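Local coordinates for lipoprotein (Leptospira interrogans serogroup Icterohaemorrhagiae serovar copenhageni, PDB 6OE6), which is of unknown function but is classed as a bacterial lipoprotein, probably tethered to the membrane by a lipid near its N terminus, at residues Gly100-Leu105 with Val124-Arg129; Arg62-Ser67 with Val114-Asp119; Ser73-Lys76 with Asn82-Asp85; Tyr56-Ser61 with Val120-Glu125. All coordinates share one frame; numbering follows the deposited sequence. Where two conformers were deposited one is given.

Interaction 1 of 4, residues Gly100-Leu105 with Val124-Arg129; sequences GSFQGL and VEFLVR. With NA (sodium ion), chain C; FMT (formic acid), chain D.
The rings of F102 and F126 lie near parallel, with planes 19° apart, but are strongly offset, with little overlap; their centroids stand 5.9 Å apart, and the nearest atoms, F102 CD2 and F126 CZ, are 3.9 Å apart. At the edge of the F126 ring, in its plane, come two methyls: CD1 of L105, 3.9 Å from F126 CE1, and CG2 of V128. L105 crosses the ring at about a right angle, and its CD1 also comes within 4.3 Å of V128 CG2, fitting the corner between ring and valine. These side chains meet through carbon atoms alone, between two sheets, where aromatic and branched aliphatic residues suit the place. Further along, F102 CE1 is approached obliquely by a formic acid molecule, probably from the crystallisation liquor, whose O1 accepts a hydrogen bond from S101 N, 3.1 Å away. A sodium ion is bound by S101 O at 2.5 Å. F102 ends strand 97-102 of the four-stranded sheet and packs on Y56, F126 belongs to strand 119-129 of the five-stranded sheet, and L74 of strand 70-77 touches F102, L105 and F126, an arrangement consistent with a beta sandwich.

Interaction 2 of 4, residues Arg62-Ser67 with Val114-Asp119; sequences RSVSES and VAYEGD
V64 and Y116 form a mixed apolar and polar contact, in which the loop between strands 53-59 and 70-77 is fastened to the hairpin joining strands 108-116 and 119-129, about 17 Å from the centre of the chain to the centre of the contact. The tyrosine ring reaches across with CG anti to the backbone N (chi1 -172°), extending the side chain out to the loop. V64 CG1 lies over one face of that ring, 4.0 Å from its centroid and 29° off the normal, a CH-pi contact, with Y116 CZ its close neighbour at 3.6 Å. In one of its two conformers E117 lays CG against the opposite face, toward the rim. At the ring's edge, near the plane, S65 N donates to Y116 OH over 3.2 Å, a fairly straight bond with 162° at the hydrogen. Y116 begins the type I' turn that ends at D119, and G118 suits its positive phi. Tyrosine fits here because one side chain offers both a flat apolar surface for valine and a hydroxyl for the backbone: the single bond at its rim satisfies a main-chain amide of an otherwise irregular loop and should help fix where the ring lies.

Interaction 3 of 4, residues Ser73-Lys76 with Asn82-Asp85; sequences SLSK and NEMD
L74 O and M84 N make the shortest of four backbone hydrogen bonds between these strands, at 2.7 Å. K76 and N82 bond in both directions: K76 N gives to N82 O at 2.9 Å, and N82 N gives to K76 O at 3.0 Å. The fourth, from L74 N to D85 O, is weak at 3.4 Å.

The pairing defines an antiparallel beta hairpin, strands 70-77 and 81-89, interrupted by a beta bulge. S75 faces E83 as a non-hydrogen-bonded pair and K76 faces N82 as a hydrogen-bonded one, yet L74 is paired with D85. The extra residue is M84, whose backbone departs from the extended form, allowing L74 to bond to M84 through its oxygen and to D85 through its nitrogen. The short segments run at 132° to each other rather than fully antiparallel.

Apolar contacts gather around M84. Its side chain lies alongside that of L74, pointing the same way, and SD comes 3.9 Å from L74 CD2 and 4.0 Å from K76 CB. A flexible thioether suits this place, since a bend at chi3 (59°) turns the terminal methyl beyond the sulfur; L105 and Y110 pack against the same side chain.

Among the polar side chains, S75 is small enough to sit against the neighbouring backbone, with OG 3.4 Å from E83 CA. A water donates to both K76 O and N82 OD1, and N82, together with L79, forms a sodium site beside the turn of the hairpin.

Interaction 4 of 4, residues Tyr56-Ser61 with Val120-Glu125; sequences YIYRFS and VIDEVE. With FMT (formic acid), chain D.
Y58 OH donates a hydrogen bond of 2.7 Å to D122 OD2, using that oxygen's anti lone pair. Ring and carboxylate planes stand 86° apart, and OD2 lies at the edge of the ring, near its plane. Beside this polar link is an apolar one: I121 CD1 meets the edge of the F60 ring, 3.6 Å from F60 CE1, and comes obliquely to Y58 CE2 at 4.2 Å. I121 CG1 is set between backbone N and carbonyl carbon (chi1 61°), which carries CD1 toward the two rings. Consecutive residues can both reach across because I121 and D122 form a classic beta bulge opposite V114 of the neighbouring strand 108-116. The bulge brings an aliphatic tip and a carboxylate of strand 119-129 to bear together on strand 53-59 and the loop after it, linking one sheet to the other. Farther out, Y58 CD2 rests over the centre of the F60 ring, while D122 OD1 accepts a bond from E123 N at 2.9 Å and forms a salt bridge with R43, whose positive charge probably favours the ionised aspartate. Earlier on the strand, Y56 OH donates to O2 of the formic acid at 2.6 Å, a molecule also bound by S101 and K89.

From the N terminus, strand 53-59 opens interaction 4 at residues 56-61, and the loop behind it opens interaction 2 at 62-67. The hairpin of interaction 3 opens and closes entirely within both spans. The chain then passes to strand 97-102, where 100-105 opens interaction 1. Residues 114-119 close interaction 2 before interaction 1 is complete, so these two cross, whereas interaction 2 lies wholly within the span of interaction 4. Strand 119-129 closes interactions 4 and 1 in succession, sharing V124 and E125. Interactions 1 and 4 join the two sheets, interaction 3 pairs strands within the five-stranded one, and interaction 2 ties the loop after strand 53-59 to the turn between strands 108-116 and 119-129.

Interaction 1 of 4, residues Gly100-Leu105 with Val124-Arg129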
loop_
_atom_site.group_PDB
_atom_site.type_symbol
_atom_site.label_atom_id
_atom_site.label_comp_id
_atom_site.label_asym_id
_atom_site.label_seq_id
_atom_site.Cartn_x
_atom_site.Cartn_y
_atom_site.Cartn_z
ATOM N N GLY A 100 -0.037 2.101 -8.275
ATOM C CA GLY A 100 0.168 0.676 -8.470
ATOM C C GLY A 100 -0.986 -0.094 -7.867
ATOM O O GLY A 100 -1.983 0.487 -7.434
ATOM N N SER A 101 -0.869 -1.426 -7.883
ATOM C CA SER A 101 -1.940 -2.230 -7.312
ATOM C C SER A 101 -1.419 -3.618 -6.964
ATOM O O SER A 101 -0.429 -4.109 -7.540
ATOM C CB SER A 101 -3.151 -2.313 -8.253
ATOM O OG SER A 101 -2.840 -2.984 -9.479
ATOM N N PHE A 102 -2.134 -4.270 -6.047
ATOM C CA PHE A 102 -1.753 -5.580 -5.530
ATOM C C PHE A 102 -2.949 -6.520 -5.637
ATOM O O PHE A 102 -3.968 -6.312 -4.961
ATOM C CB PHE A 102 -1.292 -5.497 -4.072
ATOM C CG PHE A 102 -0.341 -4.347 -3.786
ATOM C CD1 PHE A 102 0.883 -4.242 -4.458
ATOM C CD2 PHE A 102 -0.688 -3.385 -2.858
ATOM C CE1 PHE A 102 1.739 -3.166 -4.181
ATOM C CE2 PHE A 102 0.150 -2.318 -2.569
ATOM C CZ PHE A 102 1.356 -2.204 -3.219
ATOM N N GLN A 103 -2.822 -7.554 -6.462
ATOM C CA GLN A 103 -3.860 -8.573 -6.642
ATOM C C GLN A 103 -3.445 -9.872 -5.957
ATOM O O GLN A 103 -2.361 -10.409 -6.228
ATOM C CB GLN A 103 -4.117 -8.837 -8.134
ATOM C CG GLN A 103 -5.091 -10.005 -8.428
ATOM C CD GLN A 103 -5.144 -10.415 -9.917
ATOM O OE1 GLN A 103 -4.286 -10.031 -10.726
ATOM N NE2 GLN A 103 -6.151 -11.185 -10.275
ATOM N N GLY A 104 -4.329 -10.425 -5.126
ATOM C CA GLY A 104 -4.037 -11.741 -4.580
ATOM C C GLY A 104 -3.031 -11.803 -3.444
ATOM O O GLY A 104 -2.453 -12.876 -3.216
ATOM N N LEU A 105 -2.797 -10.709 -2.705
ATOM C CA LEU A 105 -1.950 -10.829 -1.511
ATOM C C LEU A 105 -2.570 -11.806 -0.515
ATOM O O LEU A 105 -3.785 -11.832 -0.334
ATOM C CB LEU A 105 -1.755 -9.464 -0.827
ATOM C CG LEU A 105 -0.996 -8.407 -1.655
ATOM C CD1 LEU A 105 -0.973 -7.071 -0.871
ATOM C CD2 LEU A 105 0.430 -8.840 -2.038
ATOM N N VAL A 124 4.102 3.107 4.543
ATOM C CA VAL A 124 2.751 2.947 5.072
ATOM C C VAL A 124 2.500 1.459 5.297
ATOM O O VAL A 124 2.952 0.613 4.515
ATOM C CB VAL A 124 1.702 3.562 4.115
ATOM C CG1 VAL A 124 1.722 2.847 2.768
ATOM C CG2 VAL A 124 0.294 3.534 4.749
ATOM N N GLU A 125 1.806 1.139 6.384
ATOM C CA GLU A 125 1.397 -0.229 6.685
ATOM C C GLU A 125 -0.081 -0.458 6.367
ATOM O O GLU A 125 -0.915 0.439 6.527
ATOM C CB GLU A 125 1.641 -0.547 8.162
ATOM C CG GLU A 125 3.102 -0.521 8.561
ATOM C CD GLU A 125 3.286 -0.736 10.054
ATOM O OE1 GLU A 125 2.950 0.179 10.843
ATOM O OE2 GLU A 125 3.751 -1.825 10.426
ATOM N N PHE A 126 -0.410 -1.690 5.971
ATOM C CA PHE A 126 -1.808 -2.100 5.859
ATOM C C PHE A 126 -1.951 -3.591 6.168
ATOM O O PHE A 126 -0.992 -4.355 6.087
ATOM C CB PHE A 126 -2.397 -1.752 4.474
ATOM C CG PHE A 126 -1.726 -2.433 3.299
ATOM C CD1 PHE A 126 -2.119 -3.709 2.917
ATOM C CD2 PHE A 126 -0.736 -1.781 2.534
ATOM C CE1 PHE A 126 -1.518 -4.344 1.803
ATOM C CE2 PHE A 126 -0.163 -2.394 1.405
ATOM C CZ PHE A 126 -0.543 -3.683 1.054
ATOM N N LEU A 127 -3.157 -3.990 6.586
ATOM C CA LEU A 127 -3.492 -5.390 6.835
ATOM C C LEU A 127 -4.339 -5.920 5.683
ATOM O O LEU A 127 -5.154 -5.175 5.128
ATOM C CB LEU A 127 -4.298 -5.546 8.127
ATOM C CG LEU A 127 -3.619 -5.164 9.424
ATOM C CD1 LEU A 127 -4.586 -5.428 10.581
ATOM C CD2 LEU A 127 -2.356 -5.966 9.581
ATOM N N VAL A 128 -4.145 -7.202 5.337
ATOM C CA VAL A 128 -5.037 -7.959 4.444
ATOM C C VAL A 128 -5.685 -9.058 5.272
ATOM O O VAL A 128 -4.987 -9.834 5.937
ATOM C CB VAL A 128 -4.283 -8.569 3.252
ATOM C CG1 VAL A 128 -5.243 -9.391 2.373
ATOM C CG2 VAL A 128 -3.623 -7.463 2.437
ATOM N N ARG A 129 -7.019 -9.135 5.249
ATOM C CA ARG A 129 -7.710 -10.124 6.060
ATOM C C ARG A 129 -8.597 -11.031 5.219
ATOM O O ARG A 129 -9.117 -10.623 4.177
ATOM C CB ARG A 129 -8.558 -9.452 7.133
ATOM C CG ARG A 129 -7.707 -8.718 8.136
ATOM C CD ARG A 129 -8.537 -8.237 9.287
ATOM N NE ARG A 129 -9.100 -9.328 10.081
ATOM C CZ ARG A 129 -10.387 -9.664 10.092
ATOM N NH1 ARG A 129 -11.260 -9.001 9.343
ATOM N NH2 ARG A 129 -10.804 -10.660 10.861
HETATM NA NA NA C . 1.003 -5.865 -8.645
HETATM C C FMT D . 2.814 -1.934 -7.764
HETATM O O1 FMT D . 2.079 -2.150 -8.717
HETATM O O2 FMT D . 3.177 -0.796 -7.467
HETATM O O HOH W 1 2.629 -4.626 -9.153
#

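Interaction 2 of 4, residues Arg62-Ser67 with Val114-Asp119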
loop_
_atom_site.group_PDB
_atom_site.type_symbol
_atom_site.label_atom_id
_atom_site.label_comp_id
_atom_site.label_asym_id
_atom_site.label_seq_id
_atom_site.Cartn_x
_atom_site.Cartn_y
_atom_site.Cartn_z
ATOM N N ARG A 62 7.059 16.900 -3.020
ATOM C CA ARG A 62 7.815 17.814 -3.866
ATOM C C ARG A 62 7.591 17.452 -5.329
ATOM O O ARG A 62 7.063 16.388 -5.656
ATOM C CB ARG A 62 9.310 17.777 -3.526
ATOM N N SER A 63 7.989 18.351 -6.226
ATOM C CA SER A 63 7.883 18.025 -7.642
ATOM C C SER A 63 8.929 16.974 -8.008
ATOM O O SER A 63 9.997 16.888 -7.396
ATOM C CB SER A 63 8.040 19.278 -8.506
ATOM O OG SER A 63 9.397 19.599 -8.701
ATOM N N VAL A 64 8.593 16.133 -8.988
ATOM C CA VAL A 64 9.441 15.012 -9.368
ATOM C C VAL A 64 9.552 14.956 -10.883
ATOM O O VAL A 64 8.713 15.484 -11.618
ATOM C CB VAL A 64 8.921 13.658 -8.829
ATOM C CG1 VAL A 64 8.946 13.638 -7.322
ATOM C CG2 VAL A 64 7.519 13.386 -9.344
ATOM N N SER A 65 10.611 14.296 -11.343
ATOM C CA SER A 65 10.887 14.125 -12.760
ATOM C C SER A 65 10.487 12.727 -13.209
ATOM O O SER A 65 10.668 11.751 -12.475
ATOM C CB SER A 65 12.368 14.357 -13.056
ATOM O OG SER A 65 12.664 13.997 -14.391
ATOM N N GLU A 66 9.956 12.640 -14.432
ATOM C CA GLU A 66 9.606 11.347 -15.005
ATOM C C GLU A 66 10.834 10.460 -15.186
ATOM O O GLU A 66 10.712 9.228 -15.198
ATOM C CB GLU A 66 8.877 11.560 -16.335
ATOM C CG GLU A 66 8.597 10.306 -17.146
ATOM C CD GLU A 66 7.450 10.490 -18.123
ATOM O OE1 GLU A 66 6.603 11.375 -17.879
ATOM O OE2 GLU A 66 7.396 9.757 -19.135
ATOM N N SER A 67 12.023 11.055 -15.306
ATOM C CA SER A 67 13.242 10.284 -15.510
ATOM C C SER A 67 13.988 9.959 -14.216
ATOM O O SER A 67 14.975 9.216 -14.265
ATOM C CB SER A 67 14.182 11.029 -16.462
ATOM O OG SER A 67 14.700 12.192 -15.848
ATOM N N VAL A 114 8.266 3.855 -0.417
ATOM C CA VAL A 114 8.477 4.628 -1.639
ATOM C C VAL A 114 9.897 5.184 -1.602
ATOM O O VAL A 114 10.296 5.804 -0.610
ATOM C CB VAL A 114 7.453 5.768 -1.787
ATOM C CG1 VAL A 114 7.800 6.607 -3.054
ATOM C CG2 VAL A 114 6.006 5.245 -1.842
ATOM N N ALA A 115 10.663 4.942 -2.666
ATOM C CA ALA A 115 12.031 5.430 -2.767
ATOM C C ALA A 115 12.149 6.386 -3.941
ATOM O O ALA A 115 11.588 6.142 -5.013
ATOM C CB ALA A 115 13.026 4.279 -2.936
ATOM N N TYR A 116 12.886 7.474 -3.730
ATOM C CA TYR A 116 13.110 8.479 -4.757
ATOM C C TYR A 116 14.586 8.825 -4.737
ATOM O O TYR A 116 15.111 9.224 -3.692
ATOM C CB TYR A 116 12.245 9.720 -4.516
ATOM C CG TYR A 116 12.286 10.726 -5.651
ATOM C CD1 TYR A 116 11.663 10.452 -6.862
ATOM C CD2 TYR A 116 12.932 11.937 -5.506
ATOM C CE1 TYR A 116 11.688 11.362 -7.906
ATOM C CE2 TYR A 116 12.970 12.855 -6.544
ATOM C CZ TYR A 116 12.345 12.561 -7.743
ATOM O OH TYR A 116 12.370 13.467 -8.790
ATOM N N GLU A 117 15.252 8.630 -5.879
ATOM C CA GLU A 117 16.658 9.003 -6.050
ATOM C C GLU A 117 17.537 8.410 -4.948
ATOM O O GLU A 117 18.446 9.062 -4.431
ATOM C CB GLU A 117 16.813 10.523 -6.115
ATOM C CG GLU A 117 16.024 11.173 -7.247
ATOM C CD GLU A 117 16.739 11.111 -8.589
ATOM O OE1 GLU A 117 17.251 12.159 -9.035
ATOM O OE2 GLU A 117 16.793 10.022 -9.199
ATOM N N GLY A 118 17.253 7.157 -4.580
ATOM C CA GLY A 118 18.082 6.405 -3.665
ATOM C C GLY A 118 17.602 6.354 -2.227
ATOM O O GLY A 118 17.991 5.434 -1.500
ATOM N N ASP A 119 16.781 7.305 -1.792
ATOM C CA ASP A 119 16.354 7.392 -0.401
ATOM C C ASP A 119 14.915 6.916 -0.246
ATOM O O ASP A 119 14.053 7.238 -1.071
ATOM C CB ASP A 119 16.459 8.828 0.117
ATOM C CG ASP A 119 17.803 9.461 -0.180
ATOM O OD1 ASP A 119 18.828 8.756 -0.079
ATOM O OD2 ASP A 119 17.828 10.660 -0.522
#

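Interaction 3 of 4, residues Ser73-Lys76 with Asn82-Asp85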
loop_
_atom_site.group_PDB
_atom_site.type_symbol
_atom_site.label_atom_id
_atom_site.label_comp_id
_atom_site.label_asym_id
_atom_site.label_seq_id
_atom_site.Cartn_x
_atom_site.Cartn_y
_atom_site.Cartn_z
ATOM N N SER A 73 8.734 -0.759 -2.748
ATOM C CA SER A 73 8.898 -2.131 -2.298
ATOM C C SER A 73 7.724 -2.484 -1.404
ATOM O O SER A 73 7.127 -1.627 -0.743
ATOM C CB SER A 73 10.223 -2.341 -1.566
ATOM O OG SER A 73 10.171 -1.813 -0.264
ATOM N N LEU A 74 7.361 -3.752 -1.426
ATOM C CA LEU A 74 6.382 -4.265 -0.497
ATOM C C LEU A 74 7.050 -5.336 0.343
ATOM O O LEU A 74 7.817 -6.156 -0.174
ATOM C CB LEU A 74 5.179 -4.832 -1.262
ATOM C CG LEU A 74 3.952 -5.134 -0.400
ATOM C CD1 LEU A 74 3.323 -3.835 0.140
ATOM C CD2 LEU A 74 2.907 -5.844 -1.297
ATOM N N SER A 75 6.795 -5.299 1.640
ATOM C CA SER A 75 7.330 -6.270 2.575
ATOM C C SER A 75 6.178 -6.941 3.301
ATOM O O SER A 75 5.179 -6.296 3.613
ATOM C CB SER A 75 8.246 -5.596 3.615
ATOM O OG SER A 75 9.358 -4.953 2.996
ATOM N N LYS A 76 6.336 -8.222 3.618
ATOM C CA LYS A 76 5.315 -8.955 4.348
ATOM C C LYS A 76 5.847 -9.277 5.740
ATOM O O LYS A 76 7.008 -9.652 5.895
ATOM C CB LYS A 76 4.919 -10.252 3.636
ATOM C CG LYS A 76 3.716 -10.959 4.332
ATOM C CD LYS A 76 3.302 -12.212 3.533
ATOM C CE LYS A 76 1.963 -12.782 4.006
ATOM N NZ LYS A 76 2.022 -13.350 5.376
ATOM N N ASN A 82 9.792 -8.655 5.873
ATOM C CA ASN A 82 10.715 -9.209 4.888
ATOM C C ASN A 82 10.304 -8.681 3.527
ATOM O O ASN A 82 9.133 -8.789 3.156
ATOM C CB ASN A 82 10.692 -10.735 4.868
ATOM C CG ASN A 82 11.000 -11.336 6.226
ATOM O OD1 ASN A 82 10.278 -12.207 6.712
ATOM N ND2 ASN A 82 12.059 -10.857 6.852
ATOM N N GLU A 83 11.274 -8.138 2.789
ATOM C CA GLU A 83 10.979 -7.543 1.494
ATOM C C GLU A 83 10.530 -8.625 0.527
ATOM O O GLU A 83 11.179 -9.674 0.409
ATOM C CB GLU A 83 12.217 -6.837 0.948
ATOM C CG GLU A 83 11.998 -6.126 -0.378
ATOM C CD GLU A 83 13.228 -5.375 -0.805
ATOM O OE1 GLU A 83 14.082 -6.008 -1.448
ATOM O OE2 GLU A 83 13.327 -4.170 -0.489
ATOM N N MET A 84 9.427 -8.364 -0.180
ATOM C CA MET A 84 8.957 -9.301 -1.203
ATOM C C MET A 84 9.672 -9.059 -2.521
ATOM O O MET A 84 10.180 -9.990 -3.162
ATOM C CB MET A 84 7.446 -9.151 -1.403
ATOM C CG MET A 84 6.685 -9.446 -0.117
ATOM S SD MET A 84 4.962 -8.970 -0.118
ATOM C CE MET A 84 4.304 -9.904 -1.498
ATOM N N ASP A 85 9.656 -7.809 -2.957
ATOM C CA ASP A 85 10.347 -7.409 -4.175
ATOM C C ASP A 85 10.246 -5.898 -4.277
ATOM O O ASP A 85 9.623 -5.230 -3.443
ATOM C CB ASP A 85 9.766 -8.057 -5.436
ATOM C CG ASP A 85 10.845 -8.484 -6.430
ATOM O OD1 ASP A 85 10.812 -9.669 -6.837
ATOM O OD2 ASP A 85 11.741 -7.669 -6.780
HETATM O O HOH W 2 7.695 -12.398 4.889
#

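Interaction 4 of 4, residues Tyr56-Ser61 with Val120-Glu125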
loop_
_atom_site.group_PDB
_atom_site.type_symbol
_atom_site.label_atom_id
_atom_site.label_comp_id
_atom_site.label_asym_id
_atom_site.label_seq_id
_atom_site.Cartn_x
_atom_site.Cartn_y
_atom_site.Cartn_z
ATOM N N TYR A 56 -3.312 1.676 -5.177
ATOM C CA TYR A 56 -2.825 2.835 -4.447
ATOM C C TYR A 56 -2.352 3.923 -5.396
ATOM O O TYR A 56 -2.030 3.701 -6.577
ATOM C CB TYR A 56 -1.686 2.474 -3.451
ATOM C CG TYR A 56 -0.366 2.218 -4.155
ATOM C CD1 TYR A 56 0.530 3.257 -4.404
ATOM C CD2 TYR A 56 -0.025 0.950 -4.571
ATOM C CE1 TYR A 56 1.718 3.031 -5.076
ATOM C CE2 TYR A 56 1.152 0.712 -5.237
ATOM C CZ TYR A 56 2.027 1.754 -5.481
ATOM O OH TYR A 56 3.202 1.494 -6.158
ATOM N N ILE A 57 -2.356 5.128 -4.855
ATOM C CA ILE A 57 -1.705 6.267 -5.475
ATOM C C ILE A 57 -0.798 6.862 -4.410
ATOM O O ILE A 57 -1.109 6.810 -3.212
ATOM C CB ILE A 57 -2.735 7.291 -6.007
ATOM C CG1 ILE A 57 -2.051 8.334 -6.885
ATOM C CG2 ILE A 57 -3.501 7.952 -4.861
ATOM C CD1 ILE A 57 -3.027 9.200 -7.682
ATOM N N TYR A 58 0.356 7.376 -4.831
ATOM C CA TYR A 58 1.203 8.160 -3.936
ATOM C C TYR A 58 1.449 9.531 -4.540
ATOM O O TYR A 58 1.920 9.633 -5.675
ATOM C CB TYR A 58 2.544 7.468 -3.643
ATOM C CG TYR A 58 3.380 8.252 -2.655
ATOM C CD1 TYR A 58 3.019 8.325 -1.317
ATOM C CD2 TYR A 58 4.501 8.957 -3.064
ATOM C CE1 TYR A 58 3.768 9.057 -0.416
ATOM C CE2 TYR A 58 5.253 9.686 -2.170
ATOM C CZ TYR A 58 4.886 9.732 -0.848
ATOM O OH TYR A 58 5.627 10.467 0.047
ATOM N N ARG A 59 1.138 10.580 -3.788
ATOM C CA ARG A 59 1.389 11.947 -4.237
ATOM C C ARG A 59 2.607 12.485 -3.502
ATOM O O ARG A 59 2.595 12.589 -2.271
ATOM C CB ARG A 59 0.181 12.852 -4.006
ATOM C CG ARG A 59 0.421 14.280 -4.549
ATOM C CD ARG A 59 -0.859 15.093 -4.690
ATOM N NE ARG A 59 -2.014 14.254 -4.995
ATOM C CZ ARG A 59 -3.143 14.248 -4.293
ATOM N NH1 ARG A 59 -3.285 15.058 -3.250
ATOM N NH2 ARG A 59 -4.136 13.441 -4.644
ATOM N N PHE A 60 3.651 12.820 -4.259
ATOM C CA PHE A 60 4.890 13.309 -3.677
ATOM C C PHE A 60 4.703 14.702 -3.091
ATOM O O PHE A 60 3.982 15.539 -3.636
ATOM C CB PHE A 60 6.005 13.348 -4.722
ATOM C CG PHE A 60 6.424 12.006 -5.213
ATOM C CD1 PHE A 60 7.513 11.363 -4.650
ATOM C CD2 PHE A 60 5.730 11.381 -6.237
ATOM C CE1 PHE A 60 7.906 10.120 -5.094
ATOM C CE2 PHE A 60 6.116 10.136 -6.689
ATOM C CZ PHE A 60 7.202 9.500 -6.109
ATOM N N SER A 61 5.385 14.953 -1.973
ATOM C CA SER A 61 5.352 16.276 -1.363
ATOM C C SER A 61 6.145 17.316 -2.146
ATOM O O SER A 61 5.931 18.515 -1.939
ATOM C CB SER A 61 5.885 16.213 0.068
ATOM O OG SER A 61 7.277 15.952 0.068
ATOM N N VAL A 120 14.656 6.155 0.819
ATOM C CA VAL A 120 13.273 5.904 1.215
ATOM C C VAL A 120 12.700 7.210 1.752
ATOM O O VAL A 120 13.268 7.823 2.663
ATOM C CB VAL A 120 13.177 4.775 2.252
ATOM C CG1 VAL A 120 11.754 4.668 2.788
ATOM C CG2 VAL A 120 13.585 3.445 1.640
ATOM N N ILE A 121 11.598 7.664 1.160
ATOM C CA ILE A 121 11.006 8.954 1.497
ATOM C C ILE A 121 9.663 8.826 2.192
ATOM O O ILE A 121 9.173 9.825 2.742
ATOM C CB ILE A 121 10.854 9.856 0.252
ATOM C CG1 ILE A 121 9.929 9.172 -0.762
ATOM C CG2 ILE A 121 12.209 10.193 -0.355
ATOM C CD1 ILE A 121 9.453 10.086 -1.831
ATOM N N ASP A 122 9.045 7.647 2.188
ATOM C CA ASP A 122 7.758 7.491 2.844
ATOM C C ASP A 122 7.443 6.005 2.909
ATOM O O ASP A 122 8.030 5.195 2.187
ATOM C CB ASP A 122 6.655 8.240 2.098
ATOM C CG ASP A 122 5.603 8.806 3.020
ATOM O OD1 ASP A 122 5.444 8.312 4.155
ATOM O OD2 ASP A 122 4.935 9.768 2.596
ATOM N N GLU A 123 6.532 5.656 3.811
ATOM C CA GLU A 123 6.134 4.266 3.968
ATOM C C GLU A 123 4.799 4.227 4.693
ATOM O O GLU A 123 4.414 5.178 5.372
ATOM C CB GLU A 123 7.198 3.457 4.727
ATOM C CG GLU A 123 7.309 3.801 6.194
ATOM C CD GLU A 123 8.542 3.185 6.830
ATOM O OE1 GLU A 123 9.661 3.473 6.352
ATOM O OE2 GLU A 123 8.391 2.412 7.793
ATOM N N VAL A 124 4.102 3.107 4.543
ATOM C CA VAL A 124 2.751 2.947 5.072
ATOM C C VAL A 124 2.500 1.459 5.297
ATOM O O VAL A 124 2.952 0.613 4.515
ATOM C CB VAL A 124 1.702 3.562 4.115
ATOM C CG1 VAL A 124 1.722 2.847 2.768
ATOM C CG2 VAL A 124 0.294 3.534 4.749
ATOM N N GLU A 125 1.806 1.139 6.384
ATOM C CA GLU A 125 1.397 -0.229 6.685
ATOM C C GLU A 125 -0.081 -0.458 6.367
ATOM O O GLU A 125 -0.915 0.439 6.527
ATOM C CB GLU A 125 1.641 -0.547 8.162
ATOM C CG GLU A 125 3.102 -0.521 8.561
ATOM C CD GLU A 125 3.286 -0.736 10.054
ATOM O OE1 GLU A 125 2.950 0.179 10.843
ATOM O OE2 GLU A 125 3.751 -1.825 10.426
HETATM C C FMT D . 2.814 -1.934 -7.764
HETATM O O1 FMT D . 2.079 -2.150 -8.717
HETATM O O2 FMT D . 3.177 -0.796 -7.467
#